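Local coordinates for protein acyltransferase (Actinoplanes teichomyceticus, PDB 4Q38) that transfers long aliphatic acyl groups from acyl-coenzyme A to the amino sugar of the glycopeptide antibiotic teicoplanin, at residues 194-199 with 208-213; 246-251 with 332-337. All blocks are in the same frame, centred on the assembly; numbering follows the deposited sequence.

Interaction 1: residues 194-199 with 208-213; sequences LQFSLA and LGLHVP. With TEC (2-amino-6-O-decanoyl-2-deoxy-beta-D-glucopyranose), chain E.
Ser197 and His211 find each other through their first torsions: OG of Ser197 sits between its backbone N and carbonyl carbon (chi1 55°), and the imidazole leaves with CG beside the backbone N, anti to the carbonyl carbon (chi1 -44°). The hydroxyl therefore arrives at the ring edge, in the ring plane, where Ser197 OG and His211 NE2 hydrogen-bond at 2.8 Å. At another point on the ring's edge, His211 ND1 lies 3.1 Å from C6 of the decanoylated glucosamine, the sugar carbon that carries the ester. Gln195, its chain extended, turns its amide plane steeply to that of the imidazole and touches the His211 side chain at CB, OE1 to CB 3.4 Å. The same OE1 is 3.5 Å from Pro213 CD, where the proline ring comes in from the opposite direction. Trp179 meets the imidazole edge-to-face. The backbones form an antiparallel hairpin in which Gln195-His211 and Ser197-Gly209 are hydrogen-bonded pairs; Phe196-Leu210 and Leu198-Leu208 are non-hydrogen-bonded. The face bearing Phe196, Leu208 and Leu210 is apolar and turned to helix 221-238: Leu210 CD1 touches both Phe196 CE1 and Leu194 CD1, each at 3.8 Å, and Phe235 packs on Phe196 and Leu208. Beyond the last bridge the strand opens at Val212, whose N donates to the ester carbonyl oxygen OAW at 2.9 Å (162° at the hydrogen), while Val212 O accepts a hydrogen bond from the pantetheine N4P of coenzyme A. Val212 thus holds the ester carbonyl and the pantetheine arm, consistent with the GNAT-like domain. The Ser197 bond probably helps fix the rotation of the His211 ring, with ND1 turned toward C6, and the Val212 N-H would probably draw electron density toward OAW.

Interaction 2: residues 246-251 with 332-337; sequences VAWGSS and TGFVKL. With TEC (2-amino-6-O-decanoyl-2-deoxy-beta-D-glucopyranose), chain E.
Over the centre of one face of the Trp248 six-membered ring stands Phe334 CB, 3.9 Å from the centroid and 13° off the normal, a CH-pi contact; at the edge, Thr332 CG2 approaches Trp248 CE3 at 3.9 Å. The Phe334 ring itself lies obliquely to the indole, planes 47° apart. Its CG occupies the position between backbone N and carbonyl carbon (chi1 73°), which leads the phenyl away from the neighbouring strand, while CB, placed by the backbone, stays over the indole. Trp248 has a second conformer, so this detail holds for one of two. Next along the same face, Ser250 OG and Thr332 OG1 share a hydrogen bond of 2.8 Å. Four backbone bonds tie the antiparallel strands, in the pairs Ala247-Val335 and Gly249-Gly333. On the reverse face Ala247 CB packs on Leu337 CD2 at 3.7 Å and on Val335 CG2 at 4.0 Å, with helix 221-238 beyond Val335 and Leu337. There the decanoyl chain passes Gly249, TEC CAP lying 4.0 Å from Gly249 CA; Ser251 CB, further along the strand, is 3.7 Å from TEC CAQ. Both meet the tail with carbon, so its recognition there probably rests on dispersion and the hydrophobic effect.

Following the chain, strand 194-200 turns back into 206-211, and interaction 1 closes this short hairpin. Helix 221-238 then carries the chain across to strand 246-251, which lies parallel to 206-211. Interaction 2 closes a much longer loop, containing helices 267-272, 290-298 and 313-323, when the C-terminal strand 331-336 pairs beside 246-251. The two contacts are in series, neither nested nor crossed. They share one sheet, seamed by probable hydrogen bonds Leu208 O to Trp248 N and Leu210 N to Trp248 O. Beyond this seam the ester end of the ligand's acyl chain lies between strands 206-211 and 246-251, with TEC CAN 3.4 Å from both Leu210 O and Ser250 O.

Interaction 1: residues 194-199 with 208-213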
loop_
_atom_site.group_PDB
_atom_site.type_symbol
_atom_site.label_atom_id
_atom_site.label_comp_id
_atom_site.label_asym_id
_atom_site.label_seq_id
_atom_site.Cartn_x
_atom_site.Cartn_y
_atom_site.Cartn_z
ATOM N N LEU A 194 -6.771 -10.505 6.129
ATOM C CA LEU A 194 -5.652 -10.479 5.173
ATOM C C LEU A 194 -6.060 -9.943 3.811
ATOM O O LEU A 194 -7.229 -10.020 3.430
ATOM C CB LEU A 194 -5.118 -11.892 4.968
ATOM C CG LEU A 194 -4.762 -12.717 6.197
ATOM C CD1 LEU A 194 -4.351 -14.091 5.707
ATOM C CD2 LEU A 194 -3.643 -12.028 6.972
ATOM N N GLN A 195 -5.070 -9.430 3.079
ATOM C CA GLN A 195 -5.208 -9.084 1.675
ATOM C C GLN A 195 -4.476 -10.096 0.808
ATOM O O GLN A 195 -3.495 -10.709 1.242
ATOM C CB GLN A 195 -4.560 -7.732 1.398
ATOM C CG GLN A 195 -5.204 -6.540 2.080
ATOM C CD GLN A 195 -4.211 -5.409 2.208
ATOM O OE1 GLN A 195 -3.024 -5.657 2.427
ATOM N NE2 GLN A 195 -4.679 -4.168 2.064
ATOM N N PHE A 196 -4.955 -10.246 -0.423
ATOM C CA PHE A 196 -4.316 -11.118 -1.417
ATOM C C PHE A 196 -4.166 -10.383 -2.733
ATOM O O PHE A 196 -5.111 -9.763 -3.211
ATOM C CB PHE A 196 -5.144 -12.398 -1.638
ATOM C CG PHE A 196 -5.247 -13.265 -0.416
ATOM C CD1 PHE A 196 -4.272 -14.208 -0.130
ATOM C CD2 PHE A 196 -6.309 -13.110 0.476
ATOM C CE1 PHE A 196 -4.347 -14.996 1.020
ATOM C CE2 PHE A 196 -6.397 -13.898 1.620
ATOM C CZ PHE A 196 -5.410 -14.833 1.900
ATOM N N SER A 197 -2.972 -10.467 -3.315
ATOM C CA SER A 197 -2.718 -9.883 -4.631
ATOM C C SER A 197 -2.500 -10.961 -5.698
ATOM O O SER A 197 -1.870 -11.986 -5.437
ATOM C CB SER A 197 -1.482 -8.987 -4.588
ATOM O OG SER A 197 -0.385 -9.725 -4.079
ATOM N N LEU A 198 -3.018 -10.710 -6.895
ATOM C CA LEU A 198 -2.672 -11.513 -8.068
ATOM C C LEU A 198 -1.182 -11.330 -8.307
ATOM O O LEU A 198 -0.689 -10.212 -8.366
ATOM C CB LEU A 198 -3.442 -11.037 -9.294
ATOM C CG LEU A 198 -4.966 -11.153 -9.286
ATOM C CD1 LEU A 198 -5.557 -10.257 -10.364
ATOM C CD2 LEU A 198 -5.372 -12.596 -9.516
ATOM N N ALA A 199 -0.460 -12.436 -8.400
ATOM C CA ALA A 199 0.991 -12.373 -8.551
ATOM C C ALA A 199 1.509 -13.528 -9.391
ATOM O O ALA A 199 0.817 -14.517 -9.601
ATOM C CB ALA A 199 1.661 -12.376 -7.182
ATOM N N LEU A 208 -0.689 -16.212 -5.133
ATOM C CA LEU A 208 -1.264 -15.040 -4.482
ATOM C C LEU A 208 -0.278 -14.453 -3.488
ATOM O O LEU A 208 0.270 -15.164 -2.644
ATOM C CB LEU A 208 -2.588 -15.390 -3.803
ATOM C CG LEU A 208 -3.707 -15.951 -4.701
ATOM C CD1 LEU A 208 -4.881 -16.325 -3.803
ATOM C CD2 LEU A 208 -4.173 -14.965 -5.766
ATOM N N GLY A 209 -0.036 -13.149 -3.594
ATOM C CA GLY A 209 0.725 -12.446 -2.571
ATOM C C GLY A 209 -0.189 -12.296 -1.366
ATOM O O GLY A 209 -1.372 -12.003 -1.516
ATOM N N LEU A 210 0.339 -12.543 -0.177
ATOM C CA LEU A 210 -0.459 -12.399 1.047
ATOM C C LEU A 210 0.073 -11.171 1.772
ATOM O O LEU A 210 1.276 -10.992 1.856
ATOM C CB LEU A 210 -0.365 -13.666 1.909
ATOM C CG LEU A 210 -1.172 -13.766 3.217
ATOM C CD1 LEU A 210 -1.439 -15.232 3.527
ATOM C CD2 LEU A 210 -0.464 -13.093 4.388
ATOM N N HIS A 211 -0.819 -10.320 2.278
ATOM C CA HIS A 211 -0.404 -9.074 2.924
ATOM C C HIS A 211 -1.246 -8.823 4.154
ATOM O O HIS A 211 -2.387 -9.275 4.229
ATOM C CB HIS A 211 -0.525 -7.890 1.958
ATOM C CG HIS A 211 -0.002 -8.178 0.574
ATOM N ND1 HIS A 211 1.281 -7.968 0.224
ATOM C CD2 HIS A 211 -0.633 -8.705 -0.551
ATOM C CE1 HIS A 211 1.464 -8.326 -1.062
ATOM N NE2 HIS A 211 0.293 -8.772 -1.538
ATOM N N VAL A 212 -0.681 -8.107 5.121
ATOM C CA VAL A 212 -1.370 -7.838 6.380
ATOM C C VAL A 212 -1.481 -6.322 6.560
ATOM O O VAL A 212 -0.489 -5.655 6.882
ATOM C CB VAL A 212 -0.645 -8.478 7.601
ATOM C CG1 VAL A 212 -1.436 -8.222 8.887
ATOM C CG2 VAL A 212 -0.437 -9.980 7.401
ATOM N N PRO A 213 -2.673 -5.764 6.315
ATOM C CA PRO A 213 -2.877 -4.348 6.596
ATOM C C PRO A 213 -2.859 -4.098 8.105
ATOM O O PRO A 213 -3.130 -5.007 8.899
ATOM C CB PRO A 213 -4.263 -4.056 6.013
ATOM C CG PRO A 213 -4.943 -5.378 5.918
ATOM C CD PRO A 213 -3.878 -6.422 5.773
HETATM C CAV TEC E . 3.012 -14.959 10.413
HETATM C CAU TEC E . 1.798 -14.459 9.663
HETATM C CAT TEC E . 1.946 -14.575 8.168
HETATM C CAS TEC E . 3.301 -14.121 7.700
HETATM C CAR TEC E . 3.214 -13.693 6.265
HETATM C CAQ TEC E . 3.334 -12.213 6.235
HETATM C CAP TEC E . 3.288 -11.644 4.860
HETATM C CAO TEC E . 2.989 -10.192 5.027
HETATM C CAN TEC E . 3.534 -9.395 3.910
HETATM C CAM TEC E . 3.008 -7.983 3.929
HETATM O OAW TEC E . 2.158 -7.640 4.713
HETATM O O6 TEC E . 3.668 -7.156 3.099
HETATM C C6 TEC E . 2.967 -6.333 2.189
HETATM C C5 TEC E . 3.157 -4.827 2.499
HETATM O O5 TEC E . 3.509 -4.089 1.367
HETATM C C1 TEC E . 4.037 -2.900 2.016
HETATM O O1 TEC E . 5.001 -2.241 1.441
HETATM C C2 TEC E . 2.871 -1.995 2.300
HETATM N N2 TEC E . 3.382 -0.794 2.941
HETATM C C3 TEC E . 2.150 -2.771 3.298
HETATM O O3 TEC E . 1.001 -2.115 3.264
HETATM C C4 TEC E . 1.890 -4.213 2.949
HETATM O O4 TEC E . 1.562 -4.841 4.038
#

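Interaction 2: residues 246-251 with 332-337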
loop_
_atom_site.group_PDB
_atom_site.type_symbol
_atom_site.label_atom_id
_atom_site.label_comp_id
_atom_site.label_asym_id
_atom_site.label_seq_id
_atom_site.Cartn_x
_atom_site.Cartn_y
_atom_site.Cartn_z
ATOM N N VAL A 246 -0.955 -21.519 -4.206
ATOM C CA VAL A 246 -0.067 -21.187 -3.090
ATOM C C VAL A 246 -0.103 -19.678 -2.781
ATOM O O VAL A 246 -0.204 -18.875 -3.706
ATOM C CB VAL A 246 1.390 -21.575 -3.459
ATOM C CG1 VAL A 246 2.362 -21.211 -2.355
ATOM C CG2 VAL A 246 1.500 -23.063 -3.798
ATOM N N ALA A 247 0.030 -19.310 -1.507
ATOM C CA ALA A 247 0.214 -17.927 -1.111
ATOM C C ALA A 247 1.667 -17.746 -0.722
ATOM O O ALA A 247 2.240 -18.596 -0.027
ATOM C CB ALA A 247 -0.696 -17.560 0.059
ATOM N N TRP A 248 2.248 -16.635 -1.179
ATOM C CA TRP A 248 3.605 -16.291 -0.802
ATOM C C TRP A 248 3.607 -15.053 0.040
ATOM O O TRP A 248 2.800 -14.140 -0.157
ATOM C CB TRP A 248 4.479 -16.110 -2.036
ATOM C CG TRP A 248 4.805 -17.411 -2.737
ATOM C CD1 TRP A 248 3.997 -18.129 -3.619
ATOM C CD2 TRP A 248 6.042 -18.193 -2.636
ATOM N NE1 TRP A 248 4.635 -19.263 -4.060
ATOM C CE2 TRP A 248 5.862 -19.365 -3.500
ATOM C CE3 TRP A 248 7.231 -18.051 -1.936
ATOM C CZ2 TRP A 248 6.849 -20.324 -3.650
ATOM C CZ3 TRP A 248 8.215 -19.027 -2.094
ATOM C CH2 TRP A 248 8.026 -20.137 -2.930
ATOM N N GLY A 249 4.505 -15.022 1.013
ATOM C CA GLY A 249 4.666 -13.843 1.857
ATOM C C GLY A 249 6.132 -13.498 2.010
ATOM O O GLY A 249 6.967 -14.396 2.108
ATOM N N SER A 250 6.454 -12.202 1.987
ATOM C CA SER A 250 7.787 -11.719 2.365
ATOM C C SER A 250 7.585 -10.677 3.458
ATOM O O SER A 250 6.850 -9.710 3.261
ATOM C CB SER A 250 8.528 -11.082 1.186
ATOM O OG SER A 250 8.696 -11.992 0.119
ATOM N N SER A 251 8.207 -10.876 4.617
ATOM C CA SER A 251 7.923 -10.007 5.751
ATOM C C SER A 251 8.952 -10.117 6.862
ATOM O O SER A 251 9.557 -11.169 7.070
ATOM C CB SER A 251 6.540 -10.328 6.333
ATOM O OG SER A 251 6.197 -9.416 7.364
ATOM N N THR A 332 11.074 -14.968 3.335
ATOM C CA THR A 332 10.085 -15.299 2.332
ATOM C C THR A 332 9.674 -16.756 2.491
ATOM O O THR A 332 10.513 -17.625 2.724
ATOM C CB THR A 332 10.649 -15.040 0.918
ATOM O OG1 THR A 332 10.821 -13.633 0.741
ATOM C CG2 THR A 332 9.720 -15.558 -0.170
ATOM N N GLY A 333 8.377 -17.009 2.384
ATOM C CA GLY A 333 7.863 -18.357 2.495
ATOM C C GLY A 333 6.521 -18.492 1.822
ATOM O O GLY A 333 6.007 -17.533 1.233
ATOM N N PHE A 334 5.956 -19.693 1.918
ATOM C CA PHE A 334 4.661 -19.991 1.325
ATOM C C PHE A 334 3.792 -20.831 2.252
ATOM O O PHE A 334 4.288 -21.488 3.178
ATOM C CB PHE A 334 4.828 -20.720 -0.018
ATOM C CG PHE A 334 5.277 -22.162 0.120
ATOM C CD1 PHE A 334 4.347 -23.190 0.285
ATOM C CD2 PHE A 334 6.628 -22.489 0.088
ATOM C CE1 PHE A 334 4.761 -24.515 0.415
ATOM C CE2 PHE A 334 7.048 -23.817 0.210
ATOM C CZ PHE A 334 6.112 -24.829 0.377
ATOM N N VAL A 335 2.489 -20.789 1.980
ATOM C CA VAL A 335 1.520 -21.720 2.538
ATOM C C VAL A 335 0.593 -22.133 1.402
ATOM O O VAL A 335 0.206 -21.309 0.578
ATOM C CB VAL A 335 0.699 -21.107 3.709
ATOM C CG1 VAL A 335 1.550 -20.982 4.966
ATOM C CG2 VAL A 335 0.110 -19.747 3.340
ATOM N N LYS A 336 0.253 -23.414 1.340
ATOM C CA LYS A 336 -0.708 -23.897 0.354
ATOM C C LYS A 336 -2.078 -23.310 0.669
ATOM O O LYS A 336 -2.447 -23.185 1.839
ATOM C CB LYS A 336 -0.747 -25.437 0.374
ATOM C CG LYS A 336 -1.690 -26.087 -0.630
ATOM C CD LYS A 336 -1.038 -26.331 -1.991
ATOM C CE LYS A 336 -1.677 -27.536 -2.681
ATOM N NZ LYS A 336 -1.247 -27.696 -4.103
ATOM N N LEU A 337 -2.821 -22.925 -0.362
ATOM C CA LEU A 337 -4.177 -22.397 -0.166
ATOM C C LEU A 337 -5.163 -23.520 0.133
ATOM O O LEU A 337 -5.233 -24.490 -0.625
ATOM C CB LEU A 337 -4.646 -21.629 -1.402
ATOM C CG LEU A 337 -3.793 -20.416 -1.798
ATOM C CD1 LEU A 337 -4.196 -19.911 -3.178
ATOM C CD2 LEU A 337 -3.891 -19.308 -0.764
HETATM C CAV TEC E . 3.012 -14.959 10.413
HETATM C CAU TEC E . 1.798 -14.459 9.663
HETATM C CAT TEC E . 1.946 -14.575 8.168
HETATM C CAS TEC E . 3.301 -14.121 7.700
HETATM C CAR TEC E . 3.214 -13.693 6.265
HETATM C CAQ TEC E . 3.334 -12.213 6.235
HETATM C CAP TEC E . 3.288 -11.644 4.860
HETATM C CAO TEC E . 2.989 -10.192 5.027
HETATM C CAN TEC E . 3.534 -9.395 3.910
HETATM C CAM TEC E . 3.008 -7.983 3.929
HETATM O OAW TEC E . 2.158 -7.640 4.713
HETATM O O6 TEC E . 3.668 -7.156 3.099
HETATM C C6 TEC E . 2.967 -6.333 2.189
HETATM C C5 TEC E . 3.157 -4.827 2.499
HETATM O O5 TEC E . 3.509 -4.089 1.367
HETATM C C1 TEC E . 4.037 -2.900 2.016
HETATM O O1 TEC E . 5.001 -2.241 1.441
HETATM C C2 TEC E . 2.871 -1.995 2.300
HETATM N N2 TEC E . 3.382 -0.794 2.941
HETATM C C3 TEC E . 2.150 -2.771 3.298
HETATM O O3 TEC E . 1.001 -2.115 3.264
HETATM C C4 TEC E . 1.890 -4.213 2.949
HETATM O O4 TEC E . 1.562 -4.841 4.038
#